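Long-range contact in heat-inducible transcription repressor HrcA (Thermotoga maritima, PDB 1STZ), which probably represses class I heat-shock genes, the grpE-dnaK-dnaJ and groELS operons, as a DNA-binding negative regulator of transcription: residues E100-A114 / R319-Y331. Sequence-based numbering, arbitrary orientation.
Sequences EADLAVETFKSMPLA and RVFEYILNRLSEY
Val105 turns CG1 between its backbone N and carbonyl carbon (chi1 80°), while Tyr323 swings its ring to the side opposite its own N (chi1 -169°), and methyl and ring face meet. The meeting joins the largely irregular segment 100-114, with its one short helix 103-106, to the C-terminal helix 314-334, which packs through Phe321 and Leu325 on strand 299-309 in the antiparallel sheet of what is probably a GAF-like domain. Val105 CG1 sits over one face of the Tyr323 ring, 4.1 Å from its centroid in a CH-pi contact, while Arg327 CD covers the opposite face, so the ring is held between the two; Val105 CG2 touches CD2. The Tyr323 hydroxyl shares a water with Glu106 O and Phe108 O. At the N-cap of helix 103-106, Asp102 OD1 accepts a weak bond from Val105 N, and OD2 takes a nearly straight salt-bridge bond from Arg319 NH1 at 3.1 Å (175°). NH1 comes from well above the carboxylate plane, whereas OD2 lies in the guanidinium plane, at its edge. The same NH1 also bridges to Glu180 of the second subunit, drawing this corner into the subunit interface. Farther along, the edge of Phe108 meets the aliphatic part of Arg327, with CD2 3.4 Å from CG, and Phe108 also touches Leu126 of helix 116-131. Where the Ser110-Leu113 type II' turn ends, Tyr331 turns its ring edge to the backbone, CE1 lying 3.3 Å from Leu113 O.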
loop_
_atom_site.group_PDB
_atom_site.type_symbol
_atom_site.label_atom_id
_atom_site.label_comp_id
_atom_site.label_asym_id
_atom_site.label_seq_id
_atom_site.Cartn_x
_atom_site.Cartn_y
_atom_site.Cartn_z
ATOM N N GLU A 100 1.717 -17.082 7.841
ATOM C CA GLU A 100 0.871 -16.253 6.984
ATOM C C GLU A 100 1.694 -15.820 5.780
ATOM O O GLU A 100 1.688 -16.495 4.755
ATOM C CB GLU A 100 0.315 -15.037 7.748
ATOM C CG GLU A 100 -0.480 -14.058 6.888
ATOM C CD GLU A 100 -0.487 -12.629 7.422
ATOM O OE1 GLU A 100 0.446 -11.851 7.117
ATOM O OE2 GLU A 100 -1.447 -12.282 8.141
ATOM N N ALA A 101 2.436 -14.722 5.933
ATOM C CA ALA A 101 3.021 -14.012 4.808
ATOM C C ALA A 101 1.924 -13.632 3.820
ATOM O O ALA A 101 1.756 -14.280 2.777
ATOM C CB ALA A 101 4.092 -14.854 4.146
ATOM N N ASP A 102 1.162 -12.595 4.177
ATOM C CA ASP A 102 0.197 -11.971 3.274
ATOM C C ASP A 102 0.564 -10.492 3.126
ATOM O O ASP A 102 0.175 -9.655 3.933
ATOM C CB ASP A 102 -1.221 -12.139 3.798
ATOM C CG ASP A 102 -2.265 -11.486 2.908
ATOM O OD1 ASP A 102 -1.935 -10.626 2.067
ATOM O OD2 ASP A 102 -3.473 -11.766 3.003
ATOM N N LEU A 103 1.299 -10.207 2.063
ATOM C CA LEU A 103 1.906 -8.914 1.833
ATOM C C LEU A 103 0.855 -7.806 1.842
ATOM O O LEU A 103 1.047 -6.755 2.461
ATOM C CB LEU A 103 2.636 -8.928 0.475
ATOM C CG LEU A 103 4.093 -8.497 0.295
ATOM C CD1 LEU A 103 4.164 -7.265 -0.564
ATOM C CD2 LEU A 103 4.853 -8.272 1.593
ATOM N N ALA A 104 -0.259 -8.057 1.157
ATOM C CA ALA A 104 -1.284 -7.041 0.976
ATOM C C ALA A 104 -1.851 -6.561 2.310
ATOM O O ALA A 104 -1.959 -5.357 2.551
ATOM C CB ALA A 104 -2.390 -7.563 0.091
ATOM N N VAL A 105 -2.207 -7.503 3.173
ATOM C CA VAL A 105 -2.822 -7.152 4.443
ATOM C C VAL A 105 -1.798 -6.507 5.402
ATOM O O VAL A 105 -2.163 -5.661 6.201
ATOM C CB VAL A 105 -3.553 -8.342 5.098
ATOM C CG1 VAL A 105 -2.599 -9.280 5.829
ATOM C CG2 VAL A 105 -4.612 -7.818 6.027
ATOM N N GLU A 106 -0.523 -6.869 5.265
ATOM C CA GLU A 106 0.530 -6.282 6.097
ATOM C C GLU A 106 0.787 -4.800 5.796
ATOM O O GLU A 106 1.466 -4.134 6.591
ATOM C CB GLU A 106 1.836 -7.055 5.964
ATOM C CG GLU A 106 1.815 -8.441 6.590
ATOM C CD GLU A 106 3.140 -9.167 6.384
ATOM O OE1 GLU A 106 3.137 -10.426 6.275
ATOM O OE2 GLU A 106 4.197 -8.469 6.313
ATOM N N THR A 107 0.251 -4.280 4.686
ATOM C CA THR A 107 0.305 -2.842 4.419
ATOM C C THR A 107 -0.600 -2.030 5.325
ATOM O O THR A 107 -0.524 -0.796 5.333
ATOM C CB THR A 107 -0.026 -2.484 2.962
ATOM O OG1 THR A 107 -1.428 -2.717 2.687
ATOM C CG2 THR A 107 0.776 -3.341 1.971
ATOM N N PHE A 108 -1.467 -2.694 6.081
ATOM C CA PHE A 108 -2.322 -1.959 6.991
ATOM C C PHE A 108 -1.457 -1.257 8.030
ATOM O O PHE A 108 -0.585 -1.855 8.654
ATOM C CB PHE A 108 -3.338 -2.836 7.700
ATOM C CG PHE A 108 -4.273 -2.059 8.579
ATOM C CD1 PHE A 108 -5.262 -1.275 8.030
ATOM C CD2 PHE A 108 -4.126 -2.060 9.955
ATOM C CE1 PHE A 108 -6.123 -0.522 8.835
ATOM C CE2 PHE A 108 -5.003 -1.303 10.775
ATOM C CZ PHE A 108 -5.993 -0.548 10.207
ATOM N N LYS A 109 -1.691 0.021 8.182
ATOM C CA LYS A 109 -1.074 0.774 9.256
ATOM C C LYS A 109 -2.073 1.759 9.804
ATOM O O LYS A 109 -2.817 2.405 9.057
ATOM C CB LYS A 109 0.169 1.515 8.782
ATOM C CG LYS A 109 0.012 2.270 7.490
ATOM C CD LYS A 109 1.208 3.222 7.296
ATOM C CE LYS A 109 1.777 3.160 5.893
ATOM N NZ LYS A 109 2.753 4.276 5.639
ATOM N N SER A 110 -2.096 1.816 11.124
ATOM C CA SER A 110 -2.701 2.919 11.847
ATOM C C SER A 110 -1.625 3.988 11.951
ATOM O O SER A 110 -1.914 5.110 12.330
ATOM C CB SER A 110 -3.148 2.483 13.233
ATOM O OG SER A 110 -2.591 1.235 13.568
ATOM N N MET A 111 -0.388 3.606 11.623
ATOM C CA MET A 111 0.739 4.521 11.430
ATOM C C MET A 111 0.771 5.505 12.577
ATOM O O MET A 111 0.699 5.034 13.723
ATOM C CB MET A 111 0.782 5.099 9.999
ATOM C CG MET A 111 -0.423 5.875 9.480
ATOM S SD MET A 111 -0.133 6.499 7.762
ATOM C CE MET A 111 0.898 7.945 7.977
ATOM N N PRO A 112 0.931 6.813 12.382
ATOM C CA PRO A 112 0.722 7.681 13.521
ATOM C C PRO A 112 -0.643 8.362 13.494
ATOM O O PRO A 112 -0.749 9.394 14.109
ATOM C CB PRO A 112 1.878 8.677 13.384
ATOM C CG PRO A 112 2.209 8.685 11.918
ATOM C CD PRO A 112 1.418 7.610 11.246
ATOM N N LEU A 113 -1.657 7.811 12.833
ATOM C CA LEU A 113 -3.012 8.369 12.948
ATOM C C LEU A 113 -3.532 8.320 14.386
ATOM O O LEU A 113 -3.292 7.361 15.095
ATOM C CB LEU A 113 -3.998 7.633 12.046
ATOM C CG LEU A 113 -3.673 7.620 10.559
ATOM C CD1 LEU A 113 -4.750 6.850 9.862
ATOM C CD2 LEU A 113 -3.532 9.039 10.020
ATOM N N ALA A 114 -4.237 9.366 14.798
ATOM C CA ALA A 114 -4.760 9.508 16.148
ATOM C C ALA A 114 -6.301 9.622 16.205
ATOM O O ALA A 114 -6.857 9.749 17.272
ATOM C CB ALA A 114 -4.111 10.739 16.805
ATOM N N ARG A 319 -7.643 -15.278 7.225
ATOM C CA ARG A 319 -6.339 -14.670 7.434
ATOM C C ARG A 319 -6.418 -13.144 7.490
ATOM O O ARG A 319 -5.823 -12.531 8.362
ATOM C CB ARG A 319 -5.420 -15.100 6.312
ATOM C CG ARG A 319 -4.034 -14.507 6.315
ATOM C CD ARG A 319 -3.470 -14.384 4.911
ATOM N NE ARG A 319 -3.714 -15.613 4.187
ATOM C CZ ARG A 319 -4.024 -15.730 2.902
ATOM N NH1 ARG A 319 -4.105 -14.689 2.087
ATOM N NH2 ARG A 319 -4.236 -16.938 2.419
ATOM N N VAL A 320 -7.118 -12.552 6.536
ATOM C CA VAL A 320 -7.231 -11.117 6.427
ATOM C C VAL A 320 -8.031 -10.550 7.608
ATOM O O VAL A 320 -7.664 -9.518 8.147
ATOM C CB VAL A 320 -7.885 -10.699 5.097
ATOM C CG1 VAL A 320 -8.195 -9.231 5.077
ATOM C CG2 VAL A 320 -6.981 -11.015 3.955
ATOM N N PHE A 321 -9.073 -11.263 8.029
ATOM C CA PHE A 321 -9.995 -10.803 9.065
ATOM C C PHE A 321 -9.282 -10.816 10.376
ATOM O O PHE A 321 -9.262 -9.825 11.079
ATOM C CB PHE A 321 -11.215 -11.700 9.101
ATOM C CG PHE A 321 -12.334 -11.230 10.004
ATOM C CD1 PHE A 321 -13.335 -10.426 9.506
ATOM C CD2 PHE A 321 -12.441 -11.699 11.310
ATOM C CE1 PHE A 321 -14.406 -10.048 10.296
ATOM C CE2 PHE A 321 -13.513 -11.324 12.120
ATOM C CZ PHE A 321 -14.484 -10.485 11.621
ATOM N N GLU A 322 -8.637 -11.930 10.678
ATOM C CA GLU A 322 -7.857 -12.042 11.886
ATOM C C GLU A 322 -6.716 -10.992 12.002
ATOM O O GLU A 322 -6.525 -10.401 13.065
ATOM C CB GLU A 322 -7.293 -13.456 12.023
ATOM C CG GLU A 322 -6.582 -13.644 13.345
ATOM C CD GLU A 322 -6.044 -15.046 13.585
ATOM O OE1 GLU A 322 -5.495 -15.673 12.646
ATOM O OE2 GLU A 322 -6.131 -15.499 14.751
ATOM N N TYR A 323 -5.953 -10.774 10.937
ATOM C CA TYR A 323 -4.894 -9.747 10.962
ATOM C C TYR A 323 -5.445 -8.368 11.314
ATOM O O TYR A 323 -4.920 -7.707 12.195
ATOM C CB TYR A 323 -4.159 -9.680 9.623
ATOM C CG TYR A 323 -2.890 -8.853 9.627
ATOM C CD1 TYR A 323 -1.652 -9.432 9.923
ATOM C CD2 TYR A 323 -2.913 -7.500 9.319
ATOM C CE1 TYR A 323 -0.494 -8.682 9.913
ATOM C CE2 TYR A 323 -1.754 -6.747 9.307
ATOM C CZ TYR A 323 -0.560 -7.334 9.610
ATOM O OH TYR A 323 0.580 -6.576 9.582
ATOM N N ILE A 324 -6.518 -7.950 10.646
ATOM C CA ILE A 324 -7.063 -6.601 10.823
ATOM C C ILE A 324 -7.662 -6.426 12.211
ATOM O O ILE A 324 -7.465 -5.385 12.839
ATOM C CB ILE A 324 -8.119 -6.249 9.722
ATOM C CG1 ILE A 324 -7.440 -5.711 8.475
ATOM C CG2 ILE A 324 -9.016 -5.083 10.143
ATOM C CD1 ILE A 324 -6.890 -6.690 7.648
ATOM N N LEU A 325 -8.409 -7.425 12.670
ATOM C CA LEU A 325 -8.950 -7.401 14.015
ATOM C C LEU A 325 -7.844 -7.246 15.035
ATOM O O LEU A 325 -7.983 -6.453 15.943
ATOM C CB LEU A 325 -9.735 -8.654 14.356
ATOM C CG LEU A 325 -11.266 -8.630 14.430
ATOM C CD1 LEU A 325 -11.680 -9.817 15.225
ATOM C CD2 LEU A 325 -11.826 -7.378 15.039
ATOM N N ASN A 326 -6.779 -8.034 14.921
ATOM C CA ASN A 326 -5.629 -7.898 15.824
ATOM C C ASN A 326 -4.989 -6.494 15.749
ATOM O O ASN A 326 -4.508 -5.988 16.750
ATOM C CB ASN A 326 -4.553 -8.939 15.521
ATOM C CG ASN A 326 -4.941 -10.344 15.959
ATOM O OD1 ASN A 326 -5.895 -10.544 16.705
ATOM N ND2 ASN A 326 -4.187 -11.326 15.493
ATOM N N ARG A 327 -4.999 -5.883 14.568
ATOM C CA ARG A 327 -4.484 -4.519 14.395
ATOM C C ARG A 327 -5.359 -3.498 15.076
ATOM O O ARG A 327 -4.863 -2.528 15.600
ATOM C CB ARG A 327 -4.420 -4.125 12.918
ATOM C CG ARG A 327 -3.122 -4.403 12.244
ATOM C CD ARG A 327 -2.474 -5.639 12.673
ATOM N NE ARG A 327 -1.164 -5.415 13.246
ATOM C CZ ARG A 327 -0.628 -6.137 14.232
ATOM N NH1 ARG A 327 -1.297 -7.140 14.797
ATOM N NH2 ARG A 327 0.630 -5.859 14.655
ATOM N N LEU A 328 -6.665 -3.710 15.043
ATOM C CA LEU A 328 -7.588 -2.773 15.644
ATOM C C LEU A 328 -7.439 -2.848 17.141
ATOM O O LEU A 328 -7.398 -1.824 17.803
ATOM C CB LEU A 328 -9.041 -3.079 15.244
ATOM C CG LEU A 328 -9.434 -2.653 13.834
ATOM C CD1 LEU A 328 -10.848 -3.081 13.553
ATOM C CD2 LEU A 328 -9.287 -1.160 13.663
ATOM N N SER A 329 -7.341 -4.067 17.669
ATOM C CA SER A 329 -7.096 -4.253 19.096
ATOM C C SER A 329 -5.811 -3.566 19.510
ATOM O O SER A 329 -5.740 -2.965 20.579
ATOM C CB SER A 329 -7.043 -5.737 19.469
ATOM O OG SER A 329 -8.344 -6.276 19.396
ATOM N N GLU A 330 -4.798 -3.625 18.656
ATOM C CA GLU A 330 -3.515 -2.978 18.963
ATOM C C GLU A 330 -3.646 -1.456 19.005
ATOM O O GLU A 330 -3.119 -0.814 19.928
ATOM C CB GLU A 330 -2.478 -3.313 17.924
ATOM C CG GLU A 330 -1.330 -4.140 18.433
ATOM C CD GLU A 330 -0.595 -4.810 17.283
ATOM O OE1 GLU A 330 -0.392 -6.040 17.360
ATOM O OE2 GLU A 330 -0.241 -4.095 16.303
ATOM N N TYR A 331 -4.303 -0.884 17.987
ATOM C CA TYR A 331 -4.553 0.541 17.976
ATOM C C TYR A 331 -5.340 0.962 19.244
ATOM O O TYR A 331 -4.933 1.860 19.964
ATOM C CB TYR A 331 -5.278 1.024 16.704
ATOM C CG TYR A 331 -5.555 2.513 16.823
ATOM C CD1 TYR A 331 -4.587 3.459 16.479
ATOM C CD2 TYR A 331 -6.731 2.963 17.386
ATOM C CE1 TYR A 331 -4.828 4.825 16.649
ATOM C CE2 TYR A 331 -6.977 4.320 17.576
ATOM C CZ TYR A 331 -6.025 5.247 17.207
ATOM O OH TYR A 331 -6.305 6.595 17.406
HETATM O O HOH W 1 -3.631 -13.285 9.794
HETATM O O HOH W 2 0.664 -4.109 9.722
#